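Local coordinates for protein benzyl alcohol dehydrogenase (Acinetobacter calcoaceticus, PDB 1F8F) that probably catalyses the NAD-dependent oxidation of aromatic alcohols such as benzyl alcohol to the aldehyde, as a zinc-containing medium-chain alcohol dehydrogenase, at residues E33-V38 and Y148-E153; A215-A220 and E253-G258. All blocks are in the same frame, centred on the assembly; numbering follows the deposited sequence.

Contact 1: residues E33-V38 and Y148-E153. With SO4 (sulfate ion), chain D.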
loop_
_atom_site.group_PDB
_atom_site.type_symbol
_atom_site.label_atom_id
_atom_site.label_comp_id
_atom_site.label_asym_id
_atom_site.label_seq_id
_atom_site.Cartn_x
_atom_site.Cartn_y
_atom_site.Cartn_z
ATOM N N GLU A 33 9.610 6.132 -34.111
ATOM C CA GLU A 33 9.995 4.779 -34.466
ATOM C C GLU A 33 11.509 4.547 -34.468
ATOM O O GLU A 33 12.261 5.508 -34.497
ATOM C CB GLU A 33 9.490 4.385 -35.849
ATOM C CG GLU A 33 8.008 4.620 -36.037
ATOM C CD GLU A 33 7.615 4.353 -37.481
ATOM O OE1 GLU A 33 8.486 4.603 -38.343
ATOM O OE2 GLU A 33 6.474 3.917 -37.730
ATOM N N VAL A 34 11.924 3.290 -34.306
ATOM C CA VAL A 34 13.329 2.896 -34.264
ATOM C C VAL A 34 13.686 1.723 -35.195
ATOM O O VAL A 34 12.891 0.786 -35.228
ATOM C CB VAL A 34 13.791 2.408 -32.895
ATOM C CG1 VAL A 34 15.242 2.792 -32.657
ATOM C CG2 VAL A 34 12.917 2.877 -31.757
ATOM N N LEU A 35 14.789 1.770 -35.963
ATOM C CA LEU A 35 15.211 0.715 -36.877
ATOM C C LEU A 35 16.309 -0.114 -36.207
ATOM O O LEU A 35 17.356 0.476 -35.890
ATOM C CB LEU A 35 15.895 1.171 -38.180
ATOM C CG LEU A 35 16.037 0.035 -39.218
ATOM C CD1 LEU A 35 14.680 -0.523 -39.609
ATOM C CD2 LEU A 35 16.787 0.547 -40.433
ATOM N N VAL A 36 16.021 -1.399 -35.966
ATOM C CA VAL A 36 17.003 -2.160 -35.168
ATOM C C VAL A 36 17.720 -3.270 -35.933
ATOM O O VAL A 36 17.020 -4.061 -36.577
ATOM C CB VAL A 36 16.254 -2.862 -33.991
ATOM C CG1 VAL A 36 17.191 -3.667 -33.112
ATOM C CG2 VAL A 36 15.581 -1.828 -33.089
ATOM N N LYS A 37 19.015 -3.432 -35.754
ATOM C CA LYS A 37 19.671 -4.586 -36.448
ATOM C C LYS A 37 19.613 -5.755 -35.435
ATOM O O LYS A 37 20.266 -5.618 -34.400
ATOM C CB LYS A 37 21.092 -4.289 -36.903
ATOM C CG LYS A 37 21.999 -5.494 -37.041
ATOM C CD LYS A 37 23.313 -5.395 -37.728
ATOM C CE LYS A 37 24.546 -5.412 -36.856
ATOM N NZ LYS A 37 25.644 -6.249 -37.498
ATOM N N VAL A 38 18.823 -6.796 -35.692
ATOM C CA VAL A 38 18.693 -7.877 -34.717
ATOM C C VAL A 38 19.884 -8.842 -34.579
ATOM O O VAL A 38 20.297 -9.491 -35.552
ATOM C CB VAL A 38 17.411 -8.642 -35.071
ATOM C CG1 VAL A 38 17.130 -9.836 -34.155
ATOM C CG2 VAL A 38 16.189 -7.715 -35.118
ATOM N N TYR A 148 16.095 -7.451 -39.523
ATOM C CA TYR A 148 15.855 -6.052 -39.189
ATOM C C TYR A 148 14.455 -5.909 -38.595
ATOM O O TYR A 148 13.535 -6.616 -38.995
ATOM C CB TYR A 148 16.049 -5.120 -40.405
ATOM C CG TYR A 148 17.528 -4.772 -40.545
ATOM C CD1 TYR A 148 18.440 -5.563 -41.272
ATOM C CD2 TYR A 148 17.999 -3.616 -39.947
ATOM C CE1 TYR A 148 19.763 -5.183 -41.338
ATOM C CE2 TYR A 148 19.311 -3.244 -40.027
ATOM C CZ TYR A 148 20.203 -4.042 -40.726
ATOM O OH TYR A 148 21.521 -3.614 -40.751
ATOM N N ALA A 149 14.338 -5.045 -37.566
ATOM C CA ALA A 149 13.060 -4.812 -36.944
ATOM C C ALA A 149 12.797 -3.319 -36.726
ATOM O O ALA A 149 13.690 -2.528 -36.383
ATOM C CB ALA A 149 12.999 -5.488 -35.557
ATOM N N LEU A 150 11.518 -2.973 -36.857
ATOM C CA LEU A 150 11.102 -1.616 -36.533
ATOM C C LEU A 150 10.285 -1.619 -35.232
ATOM O O LEU A 150 9.228 -2.266 -35.138
ATOM C CB LEU A 150 10.229 -1.107 -37.679
ATOM C CG LEU A 150 9.916 0.394 -37.649
ATOM C CD1 LEU A 150 11.068 1.168 -38.258
ATOM C CD2 LEU A 150 8.593 0.693 -38.349
ATOM N N SER A 151 10.711 -0.837 -34.252
ATOM C CA SER A 151 9.951 -0.785 -32.995
ATOM C C SER A 151 9.552 0.643 -32.678
ATOM O O SER A 151 9.759 1.507 -33.551
ATOM C CB SER A 151 10.841 -1.430 -31.917
ATOM O OG SER A 151 12.092 -0.715 -31.950
ATOM N N ARG A 152 9.028 0.934 -31.496
ATOM C CA ARG A 152 8.725 2.309 -31.076
ATOM C C ARG A 152 9.718 2.679 -29.968
ATOM O O ARG A 152 10.210 1.776 -29.273
ATOM C CB ARG A 152 7.300 2.506 -30.550
ATOM C CG ARG A 152 6.152 2.335 -31.525
ATOM C CD ARG A 152 6.332 3.137 -32.816
ATOM N NE ARG A 152 6.029 4.573 -32.568
ATOM C CZ ARG A 152 4.758 4.938 -32.374
ATOM N NH1 ARG A 152 3.769 4.053 -32.448
ATOM N NH2 ARG A 152 4.438 6.196 -32.113
ATOM N N GLU A 153 9.955 3.946 -29.705
ATOM C CA GLU A 153 10.881 4.403 -28.668
ATOM C C GLU A 153 10.375 3.882 -27.309
ATOM O O GLU A 153 11.261 3.507 -26.526
ATOM C CB GLU A 153 11.046 5.935 -28.510
ATOM C CG GLU A 153 12.076 6.469 -27.522
ATOM C CD GLU A 153 12.211 7.981 -27.513
ATOM O OE1 GLU A 153 11.191 8.675 -27.775
ATOM O OE2 GLU A 153 13.226 8.661 -27.255
HETATM S S SO4 D . 0.165 6.054 -32.887
HETATM O O1 SO4 D . 0.317 6.685 -34.243
HETATM O O2 SO4 D . -1.285 6.108 -32.497
HETATM O O3 SO4 D . 1.037 6.731 -31.885
HETATM O O4 SO4 D . 0.583 4.615 -33.010
#

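Contact 2: residues A215-A220 and E253-G258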
loop_
_atom_site.group_PDB
_atom_site.type_symbol
_atom_site.label_atom_id
_atom_site.label_comp_id
_atom_site.label_asym_id
_atom_site.label_seq_id
_atom_site.Cartn_x
_atom_site.Cartn_y
_atom_site.Cartn_z
ATOM N N ALA A 215 12.617 -14.965 0.330
ATOM C CA ALA A 215 11.684 -16.035 0.801
ATOM C C ALA A 215 12.526 -17.151 1.443
ATOM O O ALA A 215 13.659 -17.403 0.992
ATOM C CB ALA A 215 10.859 -16.575 -0.356
ATOM N N SER A 216 12.020 -17.796 2.467
ATOM C CA SER A 216 12.731 -18.866 3.180
ATOM C C SER A 216 12.356 -20.257 2.631
ATOM O O SER A 216 13.074 -21.234 2.815
ATOM C CB SER A 216 12.351 -18.858 4.653
ATOM O OG SER A 216 13.021 -17.901 5.470
ATOM N N ILE A 217 11.139 -20.404 2.113
ATOM C CA ILE A 217 10.667 -21.648 1.533
ATOM C C ILE A 217 10.292 -21.430 0.064
ATOM O O ILE A 217 9.435 -20.609 -0.316
ATOM C CB ILE A 217 9.490 -22.185 2.374
ATOM C CG1 ILE A 217 9.860 -22.796 3.738
ATOM C CG2 ILE A 217 8.738 -23.234 1.579
ATOM C CD1 ILE A 217 8.646 -23.082 4.623
ATOM N N ILE A 218 10.942 -22.134 -0.864
ATOM C CA ILE A 218 10.773 -21.955 -2.311
ATOM C C ILE A 218 10.544 -23.300 -3.002
ATOM O O ILE A 218 11.426 -24.161 -3.143
ATOM C CB ILE A 218 12.001 -21.224 -2.883
ATOM C CG1 ILE A 218 12.242 -19.867 -2.199
ATOM C CG2 ILE A 218 11.839 -20.969 -4.367
ATOM C CD1 ILE A 218 13.472 -19.068 -2.591
ATOM N N ILE A 219 9.304 -23.472 -3.471
ATOM C CA ILE A 219 8.794 -24.714 -3.980
ATOM C C ILE A 219 8.531 -24.676 -5.469
ATOM O O ILE A 219 8.168 -23.612 -5.990
ATOM C CB ILE A 219 7.502 -25.106 -3.213
ATOM C CG1 ILE A 219 7.707 -25.188 -1.690
ATOM C CG2 ILE A 219 6.932 -26.375 -3.767
ATOM C CD1 ILE A 219 6.458 -25.468 -0.870
ATOM N N ALA A 220 8.783 -25.825 -6.125
ATOM C CA ALA A 220 8.478 -25.942 -7.544
ATOM C C ALA A 220 7.740 -27.267 -7.809
ATOM O O ALA A 220 8.197 -28.288 -7.310
ATOM C CB ALA A 220 9.742 -25.845 -8.379
ATOM N N GLU A 253 1.702 -29.473 4.256
ATOM C CA GLU A 253 2.579 -29.979 5.357
ATOM C C GLU A 253 3.911 -29.260 5.396
ATOM O O GLU A 253 4.425 -28.949 6.480
ATOM C CB GLU A 253 2.704 -31.500 5.321
ATOM C CG GLU A 253 3.340 -32.170 4.121
ATOM C CD GLU A 253 2.893 -33.560 3.692
ATOM O OE1 GLU A 253 1.993 -34.201 4.279
ATOM O OE2 GLU A 253 3.420 -34.169 2.710
ATOM N N ILE A 254 4.527 -28.960 4.261
ATOM C CA ILE A 254 5.811 -28.267 4.173
ATOM C C ILE A 254 5.731 -26.852 4.764
ATOM O O ILE A 254 6.694 -26.418 5.423
ATOM C CB ILE A 254 6.228 -28.139 2.684
ATOM C CG1 ILE A 254 6.622 -29.535 2.121
ATOM C CG2 ILE A 254 7.383 -27.181 2.398
ATOM C CD1 ILE A 254 6.851 -29.575 0.594
ATOM N N THR A 255 4.641 -26.104 4.559
ATOM C CA THR A 255 4.520 -24.736 5.015
ATOM C C THR A 255 3.678 -24.567 6.278
ATOM O O THR A 255 3.302 -23.474 6.713
ATOM C CB THR A 255 3.858 -23.815 3.963
ATOM O OG1 THR A 255 2.543 -24.300 3.606
ATOM C CG2 THR A 255 4.646 -23.843 2.661
ATOM N N ASP A 256 3.380 -25.674 6.902
ATOM C CA ASP A 256 2.602 -25.763 8.136
ATOM C C ASP A 256 1.266 -25.043 7.981
ATOM O O ASP A 256 1.058 -24.142 8.789
ATOM C CB ASP A 256 3.399 -25.272 9.344
ATOM C CG ASP A 256 2.655 -25.490 10.640
ATOM O OD1 ASP A 256 1.823 -26.445 10.678
ATOM O OD2 ASP A 256 2.876 -24.728 11.620
ATOM N N GLY A 257 0.426 -25.390 7.014
ATOM C CA GLY A 257 -0.872 -24.732 6.814
ATOM C C GLY A 257 -1.187 -24.158 5.427
ATOM O O GLY A 257 -2.382 -23.928 5.094
ATOM N N GLY A 258 -0.197 -23.913 4.561
ATOM C CA GLY A 258 -0.557 -23.373 3.219
ATOM C C GLY A 258 0.475 -22.351 2.805
ATOM O O GLY A 258 0.985 -21.718 3.714
#

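Contact 1: residues E33-V38 and Y148-E153
Strands 33-38 and 148-152 run antiparallel, with Val34 facing Ser151 and Val36 facing Ala149 as hydrogen-bonded pairs; of the four backbone bonds, Val36 N to Ala149 O is the shortest, at 2.6 Å. On the face bearing Leu35, Lys37, Tyr148 and Leu150, the Tyr148 ring leans across the partner strand, placing its centroid 4.3 Å from Lys37 CA in an off-centre CH-pi contact, and CE2 lies 3.7 Å from Lys37 CB. Leu35 CG reaches Tyr148 CD2 at 4.2 Å. The other face carries Val34, Val36, Ala149 and Ser151; there Val34 CB rests 3.7 Å from Ser151 OG, a hydroxyl hydrogen-bonded to Thr156. At the Glu33 end, CG passes 3.9 Å from Arg152 CD, but the two charged groups part: Glu33 turns to Arg27 and Gln30, while Arg152 forms a salt bridge with Asp32. Bends at chi2 (-51°) and chi3 (-77°) carry the Arg152 guanidinium past Glu33 CG to a sulfate, probably from the crystallisation liquor, where its NH1 donates to O4 at 3.3 Å. Within the GroES-like domain, strand 66-74 pairs with the other edge of 33-38, Val36 packs on Val87 and Leu89 of strand 86-89, and Ser151 on Leu89.

Contact 2: residues A215-A220 and E253-G258
Thr255 OG1 is gripped at the point where the chain leaves helix 247-254: it accepts from Gly258 N at 2.9 Å, with a bent N-H...O angle of 132°, and is hydrogen-bonded to the carbonyl oxygen of Ile251 one turn back. The first of these bonds closes an ST motif, which curls residues 255-258 around the hydroxyl and leads into strand 259-264. With its oxygen held inside this turn, Thr255 offers its methyl to strand 217-222, where CG2 lies 4.3 Å from Ile217 CG2 and equally far from Ile219 CD1.

Ile254 supplies the rest of the helix side. It meets Ile219 tip to tip, Ile254 CG2 standing 3.8 Å from Ile219 CD1; the Ile219 side chain stretches out to make this contact, its CD1 anti to CA (chi2 176°). Ile217, two residues earlier on the same side of the strand, touches Ile254 CG2 through its own CG2 at 4.3 Å. Its CD1 approaches the backbone too, 3.9 Å from Ile254 O. Four side chains thus form a small apolar patch between the parallel sheet and the end of the helix, in the Rossmann-type coenzyme domain. Ser193 of the adjacent strand 193-197 touches both Ile217 and Thr255, and His238 of strand 238-241 touches both Ile219 and Ile254.

No hydrogen bond crosses between the two segments. Their hold on each other is therefore van der Waals packing, chiefly of methyl groups, while Thr255 OG1 bonds within its own part of the chain, to the last turn of the helix and to the turn that follows.

How the contacts relate
The two contacts lie on opposite sides of the centre of the chain, their centres 44 Å apart and their nearest atoms about 31 Å apart, and they share no strand or sheet. They follow one another in sequence: contact 1 closes at residue 153, well before contact 2 opens at 215. Contact 1 joins neighbouring strands of the mixed sheet in the GroES-like domain, whereas contact 2 packs a helix end on the parallel sheet of the Rossmann-type domain. Each thus belongs to one half of the two-domain architecture of medium-chain dehydrogenases, in which zinc chemistry and dinucleotide binding come together at the interdomain cleft.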